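Local structure of Non-reducing end beta-L-arabinofuranosidase (Bacteroides thetaiotaomicron, 5MQO) at residues D140-T145 with T221-H226; A300-A305 with P459-R464; T493-K498 with G527-F532. The protein probably hydrolyses a glycosidic bond in plant pectin as a family GH127 glycoside hydrolase, likely an aceric acidase. All coordinates share one frame; numbering follows the deposited sequence.

Contact 1. Residues D140-T145 with T221-H226; sequences DGYIHT and TDFLCH
Y142 and F223 both set their ring carbon CG anti to the backbone N (chi1 -161° and -179°), and the two side chains then run next to each other in the same direction. The tyrosine turns its edge to the phenylalanine face in an offset edge-to-face pair, with centroids 5.3 Å apart and planes at 73°. The touching is done by Y142 CD1, which comes to 3.5 Å from F223 CZ. The CA of Y142 also lies over a face of the F223 ring.

Next to the ring pair, the loop backbone packs on the helix. The carbonyl O of D140 approaches F223 CB at 3.3 Å and lies near the plane of the ring at its edge. The CA atoms come nearest at G141 and F223. G141 has a positive phi, which glycine takes readily, and with no side chain it lets its carbonyl C come to 4.1 Å from F223 CB.

The D140 carboxylate folds back over its own loop: OD1 accepts a weak hydrogen bond from Y142 N at 3.3 Å, while OD2 forms a salt bridge with R138. L194 of helix 192-208 also touches F223.

No hydrogen bond joins segments 140-145 and 221-226. The loop is therefore held to this helix of the catalytic domain by one aromatic pair and close backbone packing, while the D140 carboxylate is spent on Y142 N and R138.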
loop_
_atom_site.group_PDB
_atom_site.type_symbol
_atom_site.label_atom_id
_atom_site.label_comp_id
_atom_site.label_asym_id
_atom_site.label_seq_id
_atom_site.Cartn_x
_atom_site.Cartn_y
_atom_site.Cartn_z
ATOM N N ASP A 140 -18.621 -9.783 -28.622
ATOM C CA ASP A 140 -17.179 -10.031 -28.600
ATOM C C ASP A 140 -16.459 -9.504 -27.335
ATOM O O ASP A 140 -15.249 -9.740 -27.169
ATOM C CB ASP A 140 -16.494 -9.552 -29.907
ATOM C CG ASP A 140 -16.425 -8.014 -30.059
ATOM O OD1 ASP A 140 -16.912 -7.248 -29.197
ATOM O OD2 ASP A 140 -15.861 -7.563 -31.083
ATOM N N GLY A 141 -17.188 -8.804 -26.461
ATOM C CA GLY A 141 -16.666 -8.398 -25.159
ATOM C C GLY A 141 -16.323 -6.927 -25.018
ATOM O O GLY A 141 -16.164 -6.451 -23.900
ATOM N N TYR A 142 -16.190 -6.211 -26.137
ATOM C CA TYR A 142 -15.967 -4.760 -26.127
ATOM C C TYR A 142 -17.001 -4.054 -25.280
ATOM O O TYR A 142 -18.129 -4.542 -25.151
ATOM C CB TYR A 142 -16.102 -4.207 -27.539
ATOM C CG TYR A 142 -15.468 -2.858 -27.766
ATOM C CD1 TYR A 142 -14.084 -2.742 -27.818
ATOM C CD2 TYR A 142 -16.240 -1.703 -27.990
ATOM C CE1 TYR A 142 -13.467 -1.525 -28.063
ATOM C CE2 TYR A 142 -15.633 -0.470 -28.234
ATOM C CZ TYR A 142 -14.239 -0.393 -28.274
ATOM O OH TYR A 142 -13.571 0.786 -28.515
ATOM N N ILE A 143 -16.629 -2.913 -24.706
ATOM C CA ILE A 143 -17.611 -2.000 -24.106
ATOM C C ILE A 143 -17.393 -0.573 -24.604
ATOM O O ILE A 143 -16.272 -0.067 -24.601
ATOM C CB ILE A 143 -17.613 -2.053 -22.565
ATOM C CG1 ILE A 143 -17.949 -3.480 -22.114
ATOM C CG2 ILE A 143 -18.606 -1.028 -22.010
ATOM C CD1 ILE A 143 -18.094 -3.679 -20.629
ATOM N N HIS A 144 -18.492 0.045 -25.046
ATOM C CA HIS A 144 -18.503 1.411 -25.557
ATOM C C HIS A 144 -18.912 2.274 -24.348
ATOM O O HIS A 144 -20.087 2.340 -23.991
ATOM C CB HIS A 144 -19.464 1.514 -26.781
ATOM C CG HIS A 144 -19.150 2.644 -27.726
ATOM N ND1 HIS A 144 -17.953 2.743 -28.408
ATOM C CD2 HIS A 144 -19.885 3.718 -28.108
ATOM C CE1 HIS A 144 -17.957 3.837 -29.150
ATOM N NE2 HIS A 144 -19.118 4.444 -28.989
ATOM N N THR A 145 -17.915 2.895 -23.710
ATOM C CA THR A 145 -18.054 3.514 -22.364
ATOM C C THR A 145 -19.137 4.609 -22.237
ATOM O O THR A 145 -19.845 4.652 -21.220
ATOM C CB THR A 145 -16.686 4.043 -21.852
ATOM O OG1 THR A 145 -15.741 2.965 -21.850
ATOM C CG2 THR A 145 -16.789 4.621 -20.435
ATOM N N THR A 221 -12.026 -9.971 -21.082
ATOM C CA THR A 221 -10.743 -10.642 -21.089
ATOM C C THR A 221 -10.483 -11.311 -22.436
ATOM O O THR A 221 -9.377 -11.179 -22.990
ATOM C CB THR A 221 -10.693 -11.676 -19.939
ATOM O OG1 THR A 221 -10.976 -11.025 -18.692
ATOM C CG2 THR A 221 -9.349 -12.396 -19.871
ATOM N N ASP A 222 -11.489 -12.024 -22.958
ATOM C CA ASP A 222 -11.372 -12.691 -24.288
ATOM C C ASP A 222 -11.115 -11.666 -25.395
ATOM O O ASP A 222 -10.324 -11.899 -26.324
ATOM C CB ASP A 222 -12.608 -13.539 -24.600
ATOM C CG ASP A 222 -12.705 -14.798 -23.716
ATOM O OD1 ASP A 222 -11.670 -15.401 -23.372
ATOM O OD2 ASP A 222 -13.829 -15.218 -23.365
ATOM N N PHE A 223 -11.759 -10.514 -25.260
ATOM C CA PHE A 223 -11.535 -9.427 -26.177
ATOM C C PHE A 223 -10.074 -8.924 -26.157
ATOM O O PHE A 223 -9.487 -8.721 -27.211
ATOM C CB PHE A 223 -12.516 -8.278 -25.936
ATOM C CG PHE A 223 -12.308 -7.157 -26.883
ATOM C CD1 PHE A 223 -12.713 -7.288 -28.204
ATOM C CD2 PHE A 223 -11.606 -6.022 -26.496
ATOM C CE1 PHE A 223 -12.449 -6.287 -29.120
ATOM C CE2 PHE A 223 -11.353 -5.019 -27.403
ATOM C CZ PHE A 223 -11.774 -5.150 -28.723
ATOM N N LEU A 224 -9.500 -8.722 -24.972
ATOM C CA LEU A 224 -8.083 -8.393 -24.871
ATOM C C LEU A 224 -7.197 -9.469 -25.493
ATOM O O LEU A 224 -6.233 -9.130 -26.169
ATOM C CB LEU A 224 -7.636 -8.232 -23.431
ATOM C CG LEU A 224 -8.238 -7.147 -22.566
ATOM C CD1 LEU A 224 -7.483 -7.115 -21.241
ATOM C CD2 LEU A 224 -8.161 -5.801 -23.268
ATOM N N CYS A 225 -7.486 -10.752 -25.267
ATOM C CA CYS A 225 -6.650 -11.802 -25.874
ATOM C C CYS A 225 -6.637 -11.669 -27.400
ATOM O O CYS A 225 -5.608 -11.865 -28.039
ATOM C CB CYS A 225 -7.095 -13.211 -25.461
ATOM S SG CYS A 225 -7.133 -13.501 -23.673
ATOM N N HIS A 226 -7.783 -11.317 -27.973
ATOM C CA HIS A 226 -7.886 -11.084 -29.403
ATOM C C HIS A 226 -7.103 -9.829 -29.779
ATOM O O HIS A 226 -6.348 -9.821 -30.748
ATOM C CB HIS A 226 -9.356 -10.953 -29.811
ATOM C CG HIS A 226 -9.566 -10.778 -31.283
ATOM N ND1 HIS A 226 -9.335 -11.792 -32.194
ATOM C CD2 HIS A 226 -9.981 -9.706 -32.005
ATOM C CE1 HIS A 226 -9.604 -11.354 -33.411
ATOM N NE2 HIS A 226 -9.998 -10.092 -33.325
#

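Contact 2. Residues A300-A305 with P459-R464; sequences ANYLYA and PPNTLR
One hydrogen bond carries this contact: N461 ND2 donates to Y302 OH over 2.7 Å, with an N-H...O angle of 154°. The tyrosine oxygen lies almost in the amide plane, a favourable direction for an amide N-H. The two side chains arrive from opposite directions, and the phenol ring and the amide are turned 51° against each other. With CG of N461 anti to the backbone N (chi1 -176°), the amide is carried outward from its helix to meet the phenol.

No apolar side-chain contact joins the segments. The backbones stay well apart, 12.6 Å between the CA atoms of Y302 and N461, so the long tyrosine and the shorter asparagine together span the gap and bury just 61 Å² in all. Other residues complete the packing round the pair: P242 and I386 touch Y302, and C383, half of the disulfide with C458, touches N461.

R464 of the same helix as N461 adds a doubtful polar contact, its NH1 only 2.5 Å from N461 OD1 and badly bent. Its firmer charged partner is E108 of helix 102-117, to which NH2 makes a salt bridge.

The bond links helix 297-314 to the short helix 458-466 deep inside the helical catalytic domain, consistent with the (alpha/alpha)6 barrel of the family. Helix 382-399 lies against both partners, helix 102-117 brings K105 and E108 to the N461 and R464 side, and helix 50-69 packs on P460 and L463.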
loop_
_atom_site.group_PDB
_atom_site.type_symbol
_atom_site.label_atom_id
_atom_site.label_comp_id
_atom_site.label_asym_id
_atom_site.label_seq_id
_atom_site.Cartn_x
_atom_site.Cartn_y
_atom_site.Cartn_z
ATOM N N ALA A 300 6.169 1.067 -12.892
ATOM C CA ALA A 300 7.203 0.187 -12.351
ATOM C C ALA A 300 6.646 -0.832 -11.360
ATOM O O ALA A 300 6.809 -2.046 -11.485
ATOM C CB ALA A 300 8.246 1.025 -11.647
ATOM N N ASN A 301 6.016 -0.305 -10.335
ATOM C CA ASN A 301 5.631 -1.118 -9.230
ATOM C C ASN A 301 4.508 -2.069 -9.644
ATOM O O ASN A 301 4.573 -3.238 -9.283
ATOM C CB ASN A 301 5.244 -0.255 -8.050
ATOM C CG ASN A 301 6.434 0.374 -7.356
ATOM O OD1 ASN A 301 7.593 0.032 -7.602
ATOM N ND2 ASN A 301 6.143 1.297 -6.443
ATOM N N TYR A 302 3.527 -1.598 -10.426
ATOM C CA TYR A 302 2.465 -2.484 -10.947
ATOM C C TYR A 302 3.026 -3.584 -11.854
ATOM O O TYR A 302 2.568 -4.714 -11.780
ATOM C CB TYR A 302 1.319 -1.701 -11.632
ATOM C CG TYR A 302 0.311 -1.123 -10.653
ATOM C CD1 TYR A 302 -0.754 -1.873 -10.212
ATOM C CD2 TYR A 302 0.456 0.136 -10.132
ATOM C CE1 TYR A 302 -1.674 -1.372 -9.292
ATOM C CE2 TYR A 302 -0.449 0.648 -9.222
ATOM C CZ TYR A 302 -1.520 -0.106 -8.804
ATOM O OH TYR A 302 -2.424 0.405 -7.894
ATOM N N LEU A 303 4.037 -3.253 -12.668
ATOM C CA LEU A 303 4.797 -4.270 -13.435
ATOM C C LEU A 303 5.360 -5.297 -12.506
ATOM O O LEU A 303 5.120 -6.472 -12.704
ATOM C CB LEU A 303 5.967 -3.682 -14.239
ATOM C CG LEU A 303 7.040 -4.629 -14.833
ATOM C CD1 LEU A 303 6.466 -5.585 -15.844
ATOM C CD2 LEU A 303 8.152 -3.855 -15.510
ATOM N N TYR A 304 6.101 -4.850 -11.494
ATOM C CA TYR A 304 6.795 -5.791 -10.603
ATOM C C TYR A 304 5.800 -6.749 -9.905
ATOM O O TYR A 304 6.045 -7.962 -9.814
ATOM C CB TYR A 304 7.739 -5.083 -9.587
ATOM C CG TYR A 304 8.666 -4.072 -10.189
ATOM C CD1 TYR A 304 9.192 -4.259 -11.453
ATOM C CD2 TYR A 304 9.010 -2.907 -9.494
ATOM C CE1 TYR A 304 10.026 -3.331 -12.025
ATOM C CE2 TYR A 304 9.869 -1.973 -10.060
ATOM C CZ TYR A 304 10.368 -2.197 -11.331
ATOM O OH TYR A 304 11.210 -1.315 -11.950
ATOM N N ALA A 305 4.685 -6.182 -9.475
ATOM C CA ALA A 305 3.584 -6.931 -8.916
ATOM C C ALA A 305 3.079 -8.003 -9.861
ATOM O O ALA A 305 2.958 -9.174 -9.479
ATOM C CB ALA A 305 2.445 -5.981 -8.605
ATOM N N PRO A 459 -7.659 8.663 -6.882
ATOM C CA PRO A 459 -8.532 8.561 -5.691
ATOM C C PRO A 459 -9.452 7.326 -5.668
ATOM O O PRO A 459 -9.568 6.689 -4.622
ATOM C CB PRO A 459 -9.325 9.884 -5.688
ATOM C CG PRO A 459 -8.504 10.811 -6.488
ATOM C CD PRO A 459 -7.828 9.968 -7.535
ATOM N N PRO A 460 -10.058 6.963 -6.809
ATOM C CA PRO A 460 -10.772 5.693 -6.828
ATOM C C PRO A 460 -9.924 4.481 -6.424
ATOM O O PRO A 460 -10.380 3.637 -5.658
ATOM C CB PRO A 460 -11.230 5.586 -8.277
ATOM C CG PRO A 460 -11.411 7.003 -8.698
ATOM C CD PRO A 460 -10.272 7.720 -8.054
ATOM N N ASN A 461 -8.696 4.419 -6.915
ATOM C CA ASN A 461 -7.796 3.349 -6.529
ATOM C C ASN A 461 -7.460 3.487 -5.039
ATOM O O ASN A 461 -7.416 2.479 -4.301
ATOM C CB ASN A 461 -6.539 3.331 -7.439
ATOM C CG ASN A 461 -5.602 2.159 -7.146
ATOM O OD1 ASN A 461 -5.973 1.207 -6.473
ATOM N ND2 ASN A 461 -4.373 2.239 -7.632
ATOM N N THR A 462 -7.251 4.715 -4.570
ATOM C CA THR A 462 -6.953 4.906 -3.152
ATOM C C THR A 462 -8.086 4.364 -2.281
ATOM O O THR A 462 -7.835 3.568 -1.384
ATOM C CB THR A 462 -6.648 6.374 -2.847
ATOM O OG1 THR A 462 -5.483 6.732 -3.586
ATOM C CG2 THR A 462 -6.382 6.603 -1.393
ATOM N N LEU A 463 -9.321 4.771 -2.580
ATOM C CA LEU A 463 -10.491 4.398 -1.787
ATOM C C LEU A 463 -10.790 2.887 -1.842
ATOM O O LEU A 463 -10.998 2.256 -0.816
ATOM C CB LEU A 463 -11.726 5.214 -2.213
ATOM C CG LEU A 463 -13.042 4.950 -1.439
ATOM C CD1 LEU A 463 -12.874 5.057 0.069
ATOM C CD2 LEU A 463 -14.170 5.872 -1.898
ATOM N N ARG A 464 -10.788 2.294 -3.015
ATOM C CA ARG A 464 -11.000 0.856 -3.070
ATOM C C ARG A 464 -9.902 0.083 -2.340
ATOM O O ARG A 464 -10.170 -0.961 -1.757
ATOM C CB ARG A 464 -11.163 0.363 -4.509
ATOM C CG ARG A 464 -9.887 0.254 -5.304
ATOM C CD ARG A 464 -9.219 -1.122 -5.219
ATOM N NE ARG A 464 -9.228 -1.765 -6.522
ATOM C CZ ARG A 464 -8.497 -1.379 -7.574
ATOM N NH1 ARG A 464 -7.654 -0.360 -7.500
ATOM N NH2 ARG A 464 -8.615 -2.029 -8.728
#

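Contact 3. Residues T493-K498 with G527-F532; sequences TNWKDK and GAFSLF
W495 meets F529 just beyond the end of strand 489-494. At T493 the backbone is still paired with L501 of the neighbouring strand, and OG1 bonds to N494 O at 3.0 Å from well above the carbonyl plane. Two residues on from T493, W495 leaves the strand and sends its indole across to segment 527-532, CG standing anti to the backbone N (chi1 -161°).

The six-membered half of the indole does the touching. Its CH2 lies 3.5 Å from F529 CB, and CZ2 is nearly as near, so the phenylalanine is met mainly at the root of its side chain, with CG next. That F529 CG sits over one indole face, 3.9 Å above the plane and offset toward the rim. The ring planes are inclined by 34° with centroids 4.7 Å apart, an oblique meeting of the two side chains as they pass in opposite directions.

K496 follows, and its CE lies 3.3 Å above the other indole face. The tryptophan is thus flanked by F529 and by the aliphatic chain of the next residue, whose NZ bonds to P478 O. D497 then centres an inverse gamma turn that bends the chain toward K498.

The contact joins two sheets of the middle domain. Strand 489-494 belongs to an antiparallel sheet next to strand 500-506, whose L501 touches both aromatics, while strand 529-535 lies between strands 480-483 and 559-565, and W567, just after the latter, meets the F529 ring.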
loop_
_atom_site.group_PDB
_atom_site.type_symbol
_atom_site.label_atom_id
_atom_site.label_comp_id
_atom_site.label_asym_id
_atom_site.label_seq_id
_atom_site.Cartn_x
_atom_site.Cartn_y
_atom_site.Cartn_z
ATOM N N THR A 493 -12.734 -18.363 8.798
ATOM C CA THR A 493 -12.448 -19.157 7.610
ATOM C C THR A 493 -12.985 -20.562 7.815
ATOM O O THR A 493 -13.433 -20.916 8.903
ATOM C CB THR A 493 -10.936 -19.259 7.324
ATOM O OG1 THR A 493 -10.734 -19.912 6.066
ATOM C CG2 THR A 493 -10.171 -20.063 8.410
ATOM N N ASN A 494 -12.934 -21.351 6.747
ATOM C CA ASN A 494 -13.107 -22.795 6.817
ATOM C C ASN A 494 -11.706 -23.356 6.728
ATOM O O ASN A 494 -10.954 -22.944 5.855
ATOM C CB ASN A 494 -13.972 -23.310 5.656
ATOM C CG ASN A 494 -14.603 -24.662 5.957
ATOM O OD1 ASN A 494 -13.910 -25.679 6.089
ATOM N ND2 ASN A 494 -15.925 -24.676 6.081
ATOM N N TRP A 495 -11.348 -24.273 7.627
ATOM C CA TRP A 495 -9.978 -24.784 7.673
ATOM C C TRP A 495 -9.834 -26.186 7.059
ATOM O O TRP A 495 -9.942 -27.191 7.743
ATOM C CB TRP A 495 -9.375 -24.691 9.086
ATOM C CG TRP A 495 -7.880 -24.771 9.008
ATOM C CD1 TRP A 495 -7.001 -23.841 8.438
ATOM C CD2 TRP A 495 -7.086 -25.862 9.435
ATOM N NE1 TRP A 495 -5.707 -24.307 8.517
ATOM C CE2 TRP A 495 -5.726 -25.544 9.120
ATOM C CE3 TRP A 495 -7.381 -27.085 10.058
ATOM C CZ2 TRP A 495 -4.666 -26.416 9.426
ATOM C CZ3 TRP A 495 -6.331 -27.960 10.360
ATOM C CH2 TRP A 495 -4.987 -27.619 10.047
ATOM N N LYS A 496 -9.552 -26.206 5.751
ATOM C CA LYS A 496 -9.467 -27.421 4.930
ATOM C C LYS A 496 -10.850 -28.050 4.850
ATOM O O LYS A 496 -11.848 -27.372 5.117
ATOM C CB LYS A 496 -8.407 -28.392 5.469
ATOM C CG LYS A 496 -7.120 -27.703 5.919
ATOM C CD LYS A 496 -5.872 -28.525 5.620
ATOM C CE LYS A 496 -4.734 -28.222 6.577
ATOM N NZ LYS A 496 -3.555 -29.086 6.318
ATOM N N ASP A 497 -10.927 -29.322 4.465
ATOM C CA ASP A 497 -12.180 -30.088 4.553
ATOM C C ASP A 497 -12.403 -30.538 6.022
ATOM O O ASP A 497 -12.314 -31.732 6.325
ATOM C CB ASP A 497 -12.136 -31.286 3.562
ATOM C CG ASP A 497 -13.525 -31.913 3.282
ATOM O OD1 ASP A 497 -14.532 -31.515 3.910
ATOM O OD2 ASP A 497 -13.603 -32.818 2.415
ATOM N N LYS A 498 -12.674 -29.575 6.916
ATOM C CA LYS A 498 -12.819 -29.830 8.373
ATOM C C LYS A 498 -13.963 -29.071 9.056
ATOM O O LYS A 498 -14.586 -29.608 9.955
ATOM C CB LYS A 498 -11.532 -29.500 9.136
ATOM C CG LYS A 498 -10.252 -30.215 8.679
ATOM C CD LYS A 498 -9.794 -31.305 9.653
ATOM C CE LYS A 498 -8.384 -31.819 9.350
ATOM N NZ LYS A 498 -8.382 -33.084 8.565
ATOM N N GLY A 527 -6.000 -31.125 13.500
ATOM C CA GLY A 527 -4.969 -31.796 14.290
ATOM C C GLY A 527 -4.348 -30.806 15.240
ATOM O O GLY A 527 -5.036 -29.995 15.871
ATOM N N ALA A 528 -3.031 -30.894 15.357
ATOM C CA ALA A 528 -2.226 -29.730 15.713
ATOM C C ALA A 528 -2.119 -28.904 14.435
ATOM O O ALA A 528 -2.123 -29.450 13.332
ATOM C CB ALA A 528 -0.842 -30.132 16.199
ATOM N N PHE A 529 -2.080 -27.590 14.605
ATOM C CA PHE A 529 -1.774 -26.653 13.525
ATOM C C PHE A 529 -1.273 -25.376 14.178
ATOM O O PHE A 529 -1.543 -25.144 15.372
ATOM C CB PHE A 529 -3.002 -26.395 12.642
ATOM C CG PHE A 529 -4.134 -25.709 13.350
ATOM C CD1 PHE A 529 -5.048 -26.437 14.091
ATOM C CD2 PHE A 529 -4.289 -24.341 13.275
ATOM C CE1 PHE A 529 -6.096 -25.804 14.757
ATOM C CE2 PHE A 529 -5.329 -23.697 13.940
ATOM C CZ PHE A 529 -6.242 -24.429 14.677
ATOM N N SER A 530 -0.570 -24.546 13.402
ATOM C CA SER A 530 0.137 -23.384 13.960
ATOM C C SER A 530 -0.643 -22.064 13.906
ATOM O O SER A 530 -1.558 -21.874 13.090
ATOM C CB SER A 530 1.490 -23.219 13.270
ATOM O OG SER A 530 2.409 -24.222 13.659
ATOM N N LEU A 531 -0.285 -21.160 14.804
ATOM C CA LEU A 531 -0.659 -19.752 14.675
ATOM C C LEU A 531 0.624 -18.964 14.633
ATOM O O LEU A 531 1.368 -18.944 15.610
ATOM C CB LEU A 531 -1.507 -19.268 15.859
ATOM C CG LEU A 531 -2.973 -19.706 15.897
ATOM C CD1 LEU A 531 -3.703 -19.011 17.045
ATOM C CD2 LEU A 531 -3.701 -19.439 14.590
ATOM N N PHE A 532 0.878 -18.302 13.514
ATOM C CA PHE A 532 2.123 -17.559 13.330
ATOM C C PHE A 532 1.850 -16.099 13.609
ATOM O O PHE A 532 0.829 -15.571 13.153
ATOM C CB PHE A 532 2.623 -17.693 11.911
ATOM C CG PHE A 532 2.902 -19.094 11.486
ATOM C CD1 PHE A 532 1.881 -19.922 11.049
ATOM C CD2 PHE A 532 4.208 -19.574 11.442
ATOM C CE1 PHE A 532 2.137 -21.216 10.614
ATOM C CE2 PHE A 532 4.482 -20.863 11.000
ATOM C CZ PHE A 532 3.434 -21.691 10.593
#

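How the contacts relate
Contact 2 is the central one, about 8 Å from the centre of the chain, whereas the centres of contacts 1 and 3 lie far out, at about 29 and 28 Å. Contacts 1 and 2 share the helical catalytic domain but use different helices, with centres about 22 Å apart; contact 3 belongs to the beta-rich middle domain, its centre about 32 Å from that of contact 2. None touches another. The chemistry differs accordingly: the deep contact 2 depends on a polar bond between distant helices, while contacts 1 and 3, farther out, use aromatic rings. Contact 1 is partly buried and fixes a loop to a helix; contact 3 closes a buried junction between two sheets.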